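Local atomic coordinates of carbohydrate deacetylase Agd3 (Neosartorya fumigata, PDB entry 6NWZ), a protein that probably removes acetyl groups from the exopolysaccharide galactosaminogalactan as a metal-dependent carbohydrate esterase, a step required for biofilm formation by the fungus. Residues S25-I30 with S42-Y47; Y605-C610 with P638-F643. One frame throughout, in Å; residues are numbered along the deposited sequence.

Contact 1. Residues S25-I30 with S42-Y47; sequences SNILVI and SGLNAY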
loop_
_atom_site.group_PDB
_atom_site.type_symbol
_atom_site.label_atom_id
_atom_site.label_comp_id
_atom_site.label_asym_id
_atom_site.label_seq_id
_atom_site.Cartn_x
_atom_site.Cartn_y
_atom_site.Cartn_z
ATOM N N SER A 25 12.840 -12.425 18.569
ATOM C CA SER A 25 11.578 -12.145 17.888
ATOM C C SER A 25 11.593 -12.510 16.411
ATOM O O SER A 25 10.802 -11.954 15.640
ATOM C CB SER A 25 11.209 -10.667 18.043
ATOM O OG SER A 25 10.934 -10.345 19.394
ATOM N N ASN A 26 12.467 -13.419 15.997
ATOM C CA ASN A 26 12.526 -13.830 14.602
ATOM C C ASN A 26 11.452 -14.876 14.324
ATOM O O ASN A 26 11.292 -15.829 15.090
ATOM C CB ASN A 26 13.910 -14.382 14.280
ATOM C CG ASN A 26 14.207 -14.372 12.802
ATOM O OD1 ASN A 26 14.097 -15.395 12.128
ATOM N ND2 ASN A 26 14.578 -13.208 12.285
ATOM N N ILE A 27 10.717 -14.698 13.230
ATOM C CA ILE A 27 9.632 -15.605 12.866
ATOM C C ILE A 27 10.163 -16.656 11.900
ATOM O O ILE A 27 10.724 -16.323 10.849
ATOM C CB ILE A 27 8.451 -14.836 12.254
ATOM C CG1 ILE A 27 7.877 -13.855 13.274
ATOM C CG2 ILE A 27 7.371 -15.797 11.801
ATOM C CD1 ILE A 27 7.340 -14.525 14.519
ATOM N N LEU A 28 9.989 -17.928 12.254
ATOM C CA LEU A 28 10.420 -19.040 11.413
ATOM C C LEU A 28 9.280 -19.448 10.486
ATOM O O LEU A 28 8.211 -19.861 10.949
ATOM C CB LEU A 28 10.865 -20.224 12.270
ATOM C CG LEU A 28 11.318 -21.471 11.511
ATOM C CD1 LEU A 28 12.474 -21.133 10.579
ATOM C CD2 LEU A 28 11.699 -22.581 12.482
ATOM N N VAL A 29 9.509 -19.332 9.179
ATOM C CA VAL A 29 8.516 -19.663 8.164
ATOM C C VAL A 29 8.953 -20.947 7.478
ATOM O O VAL A 29 10.032 -21.001 6.878
ATOM C CB VAL A 29 8.339 -18.527 7.145
ATOM C CG1 VAL A 29 7.435 -18.973 6.016
ATOM C CG2 VAL A 29 7.774 -17.292 7.827
ATOM N N ILE A 30 8.111 -21.975 7.563
ATOM C CA ILE A 30 8.394 -23.299 7.017
ATOM C C ILE A 30 7.406 -23.565 5.891
ATOM O O ILE A 30 6.188 -23.498 6.096
ATOM C CB ILE A 30 8.304 -24.385 8.100
ATOM C CG1 ILE A 30 9.336 -24.124 9.203
ATOM C CG2 ILE A 30 8.498 -25.763 7.491
ATOM C CD1 ILE A 30 9.230 -25.065 10.377
ATOM N N SER A 42 5.171 -12.336 2.872
ATOM C CA SER A 42 4.716 -11.043 2.371
ATOM C C SER A 42 4.088 -10.210 3.483
ATOM O O SER A 42 4.313 -8.995 3.562
ATOM C CB SER A 42 3.726 -11.240 1.221
ATOM O OG SER A 42 2.551 -11.910 1.648
ATOM N N GLY A 43 3.301 -10.844 4.353
ATOM C CA GLY A 43 2.702 -10.112 5.457
ATOM C C GLY A 43 3.723 -9.673 6.486
ATOM O O GLY A 43 3.683 -8.538 6.969
ATOM N N LEU A 44 4.652 -10.565 6.839
ATOM C CA LEU A 44 5.718 -10.187 7.758
ATOM C C LEU A 44 6.584 -9.084 7.164
ATOM O O LEU A 44 6.982 -8.151 7.870
ATOM C CB LEU A 44 6.559 -11.412 8.113
ATOM C CG LEU A 44 5.814 -12.576 8.769
ATOM C CD1 LEU A 44 6.714 -13.790 8.837
ATOM C CD2 LEU A 44 5.332 -12.199 10.159
ATOM N N ASN A 45 6.873 -9.168 5.861
ATOM C CA ASN A 45 7.666 -8.133 5.201
ATOM C C ASN A 45 6.939 -6.796 5.212
ATOM O O ASN A 45 7.564 -5.742 5.380
ATOM C CB ASN A 45 7.987 -8.554 3.765
ATOM C CG ASN A 45 8.898 -7.565 3.047
ATOM O OD1 ASN A 45 9.787 -6.967 3.651
ATOM N ND2 ASN A 45 8.678 -7.394 1.747
ATOM N N ALA A 46 5.616 -6.821 5.031
ATOM C CA ALA A 46 4.845 -5.583 5.035
ATOM C C ALA A 46 4.909 -4.905 6.397
ATOM O O ALA A 46 5.069 -3.680 6.483
ATOM C CB ALA A 46 3.397 -5.865 4.639
ATOM N N TYR A 47 4.789 -5.688 7.473
ATOM C CA TYR A 47 4.929 -5.134 8.815
ATOM C C TYR A 47 6.364 -4.727 9.110
ATOM O O TYR A 47 6.594 -3.839 9.939
ATOM C CB TYR A 47 4.467 -6.147 9.860
ATOM C CG TYR A 47 2.975 -6.214 10.075
ATOM C CD1 TYR A 47 2.147 -6.817 9.140
ATOM C CD2 TYR A 47 2.399 -5.699 11.228
ATOM C CE1 TYR A 47 0.782 -6.894 9.341
ATOM C CE2 TYR A 47 1.035 -5.770 11.440
ATOM C CZ TYR A 47 0.232 -6.370 10.490
ATOM O OH TYR A 47 -1.125 -6.448 10.690
#
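Ile27 and Val29 of the strand share one partner on the helix, the CD1 methyl of Leu44. This methyl lies 3.6 Å from Ile27 CG2 and 3.8 Å from Val29 CG2, so a single leucine branch bridges two strand residues that point to the same side. The two meetings differ in kind: the side chain of Ile27 runs across that of Leu44 at about a right angle, while Val29 and Leu44 come tip to tip. On Ile27 the touching branch is the one set opposite the backbone nitrogen, with CG1 rotated to the nitrogen's side (chi1 -62°). Leu44 is nearly extended from CA to CD1 (chi2 170°), which carries CD1 toward the strand across the 8.4 Å between the CA atoms of Leu44 and Ile27, to where Ile27 CG2 meets it. Beta-branched residues such as Ile27 and Val29 suit the strand, and Leu44, branching only at CG, puts a methyl further out from the helix backbone. Outside this layer, Tyr51 lies against both Ile27 and Leu44, and Val78 and Leu237 also pack on Ile27. Ile27 makes backbone hydrogen bonds with Pro50 and Thr52. A helix packed over the parallel strands that it connects, here 22-31 and 51-55, is the arrangement of a beta-alpha-beta unit.

Contact 2. Residues Y605-C610 with P638-F643; sequences YQRDQC and PIPVTF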
loop_
_atom_site.group_PDB
_atom_site.type_symbol
_atom_site.label_atom_id
_atom_site.label_comp_id
_atom_site.label_asym_id
_atom_site.label_seq_id
_atom_site.Cartn_x
_atom_site.Cartn_y
_atom_site.Cartn_z
ATOM N N TYR A 605 13.494 1.604 3.215
ATOM C CA TYR A 605 14.559 0.915 2.498
ATOM C C TYR A 605 15.859 0.928 3.293
ATOM O O TYR A 605 16.606 -0.058 3.289
ATOM C CB TYR A 605 14.757 1.554 1.123
ATOM C CG TYR A 605 16.024 1.122 0.427
ATOM C CD1 TYR A 605 16.078 -0.070 -0.284
ATOM C CD2 TYR A 605 17.170 1.907 0.478
ATOM C CE1 TYR A 605 17.239 -0.469 -0.921
ATOM C CE2 TYR A 605 18.334 1.516 -0.155
ATOM C CZ TYR A 605 18.363 0.330 -0.853
ATOM O OH TYR A 605 19.521 -0.056 -1.483
ATOM N N GLN A 606 16.141 2.028 3.993
ATOM C CA GLN A 606 17.429 2.163 4.665
ATOM C C GLN A 606 17.498 1.321 5.933
ATOM O O GLN A 606 18.467 0.582 6.140
ATOM C CB GLN A 606 17.708 3.632 4.973
ATOM C CG GLN A 606 18.129 4.436 3.757
ATOM C CD GLN A 606 18.496 5.860 4.105
ATOM O OE1 GLN A 606 18.159 6.357 5.180
ATOM N NE2 GLN A 606 19.196 6.528 3.198
ATOM N N ARG A 607 16.478 1.407 6.792
ATOM C CA ARG A 607 16.490 0.620 8.021
ATOM C C ARG A 607 16.439 -0.878 7.753
ATOM O O ARG A 607 16.837 -1.663 8.620
ATOM C CB ARG A 607 15.328 1.021 8.933
ATOM C CG ARG A 607 13.954 0.686 8.393
ATOM C CD ARG A 607 12.889 0.935 9.445
ATOM N NE ARG A 607 11.546 0.762 8.904
ATOM C CZ ARG A 607 10.826 1.747 8.379
ATOM N NH1 ARG A 607 11.322 2.975 8.331
ATOM N NH2 ARG A 607 9.615 1.507 7.901
ATOM N N ASP A 608 15.954 -1.296 6.581
ATOM C CA ASP A 608 15.986 -2.712 6.232
ATOM C C ASP A 608 17.401 -3.198 5.945
ATOM O O ASP A 608 17.637 -4.410 5.936
ATOM C CB ASP A 608 15.084 -2.985 5.025
ATOM C CG ASP A 608 13.601 -2.955 5.372
ATOM O OD1 ASP A 608 13.253 -2.814 6.566
ATOM O OD2 ASP A 608 12.778 -3.074 4.439
ATOM N N GLN A 609 18.340 -2.285 5.708
ATOM C CA GLN A 609 19.734 -2.647 5.489
ATOM C C GLN A 609 20.540 -2.735 6.778
ATOM O O GLN A 609 21.700 -3.156 6.735
ATOM C CB GLN A 609 20.406 -1.637 4.548
ATOM C CG GLN A 609 19.580 -1.260 3.326
ATOM C CD GLN A 609 19.273 -2.443 2.431
ATOM O OE1 GLN A 609 20.055 -3.391 2.340
ATOM N NE2 GLN A 609 18.126 -2.396 1.765
ATOM N N CYS A 610 19.965 -2.345 7.916
ATOM C CA CYS A 610 20.676 -2.387 9.187
ATOM C C CYS A 610 20.594 -3.741 9.876
ATOM O O CYS A 610 21.363 -3.990 10.811
ATOM C CB CYS A 610 20.131 -1.314 10.136
ATOM S SG CYS A 610 20.409 0.399 9.619
ATOM N N PRO A 638 15.611 5.295 12.540
ATOM C CA PRO A 638 15.056 4.676 13.747
ATOM C C PRO A 638 14.338 3.377 13.420
ATOM O O PRO A 638 13.796 3.194 12.327
ATOM C CB PRO A 638 14.084 5.736 14.276
ATOM C CG PRO A 638 13.691 6.503 13.072
ATOM C CD PRO A 638 14.911 6.543 12.194
ATOM N N ILE A 639 14.348 2.472 14.390
ATOM C CA ILE A 639 13.739 1.151 14.262
ATOM C C ILE A 639 12.354 1.209 14.898
ATOM O O ILE A 639 12.249 1.544 16.088
ATOM C CB ILE A 639 14.598 0.066 14.928
ATOM C CG1 ILE A 639 16.046 0.141 14.442
ATOM C CG2 ILE A 639 14.022 -1.308 14.648
ATOM C CD1 ILE A 639 16.188 0.058 12.945
ATOM N N PRO A 640 11.287 0.893 14.168
ATOM C CA PRO A 640 9.951 0.899 14.772
ATOM C C PRO A 640 9.734 -0.310 15.668
ATOM O O PRO A 640 10.182 -1.421 15.370
ATOM C CB PRO A 640 9.017 0.858 13.557
ATOM C CG PRO A 640 9.812 0.136 12.519
ATOM C CD PRO A 640 11.249 0.536 12.738
ATOM N N VAL A 641 9.044 -0.083 16.785
ATOM C CA VAL A 641 8.681 -1.138 17.726
ATOM C C VAL A 641 7.223 -0.945 18.112
ATOM O O VAL A 641 6.838 0.135 18.572
ATOM C CB VAL A 641 9.580 -1.137 18.978
ATOM C CG1 VAL A 641 9.245 -2.319 19.882
ATOM C CG2 VAL A 641 11.040 -1.179 18.581
ATOM N N THR A 642 6.419 -1.985 17.924
ATOM C CA THR A 642 4.988 -1.937 18.190
ATOM C C THR A 642 4.695 -2.579 19.542
ATOM O O THR A 642 5.099 -3.719 19.795
ATOM C CB THR A 642 4.216 -2.647 17.076
ATOM O OG1 THR A 642 4.432 -1.953 15.840
ATOM C CG2 THR A 642 2.725 -2.693 17.383
ATOM N N PHE A 643 3.995 -1.839 20.407
ATOM C CA PHE A 643 3.696 -2.263 21.767
ATOM C C PHE A 643 2.206 -2.501 21.943
ATOM O O PHE A 643 1.404 -1.614 21.623
ATOM C CB PHE A 643 4.166 -1.209 22.777
ATOM C CG PHE A 643 5.651 -1.174 22.974
ATOM C CD1 PHE A 643 6.454 -0.388 22.164
ATOM C CD2 PHE A 643 6.244 -1.921 23.979
ATOM C CE1 PHE A 643 7.823 -0.352 22.350
ATOM C CE2 PHE A 643 7.611 -1.890 24.168
ATOM C CZ PHE A 643 8.401 -1.106 23.352
#
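Next to Arg607, whose aliphatic arm lies against Pro640, the carboxylate oxygen OD2 of Asp608 is gripped twice, by a salt bridge from Arg604 NE and a hydrogen bond from Trp472 NE1. These ties fix Asp608 within the type I turn from Arg607 to Cys610. In the same segment Gln609 NE2 donates to Tyr605 O at 3.2 Å, with a moderately bent N-H...O angle of 147°, and its amide nitrogen also sits over one face of the Tyr605 ring, toward the rim. The segments themselves meet by van der Waals packing. Arg607 CD is 3.7 Å from Pro640 CD, with the two side chains slanting past each other, and 3.8 Å from Pro638 O; Arg607 CB is 4.2 Å from Ile639 CD1. After a first turn that sets CG between the backbone nitrogen and the carbonyl carbon (chi1 67°), the arginine runs extended from CG to NE and so carries CD and NE to the Pro640 ring. Trp666 packs on Arg607, Pro638 and Pro640, while Cys610 is tied to Cys635 by a disulfide. A long side chain with a greasy stem suits Pro640 and Ile639: across this contact Arg607 offers CB, CD and NE to packing alone, without a hydrogen bond or salt bridge.

In the fold
Contact 1 closes near the start of the chain and contact 2 opens far later, yet their centres are 14 Å apart and their nearest atoms about 5 Å, without touching. Arg604, in helix 594-607, spans the interval: its NH2 binds the backbone oxygen of Asn45 in contact 1, while the same side chain also holds Asp608 in contact 2. A second tie is strand 613-618, which follows contact 2's first segment and runs antiparallel to strand 22-31, with a backbone hydrogen bond between Ser25 and Leu614. Strand 639-643 belongs to a separate three-stranded antiparallel sheet. The pair therefore lies where the CBM87, deacetylase and C-terminal regions come together, away from the zinc sites.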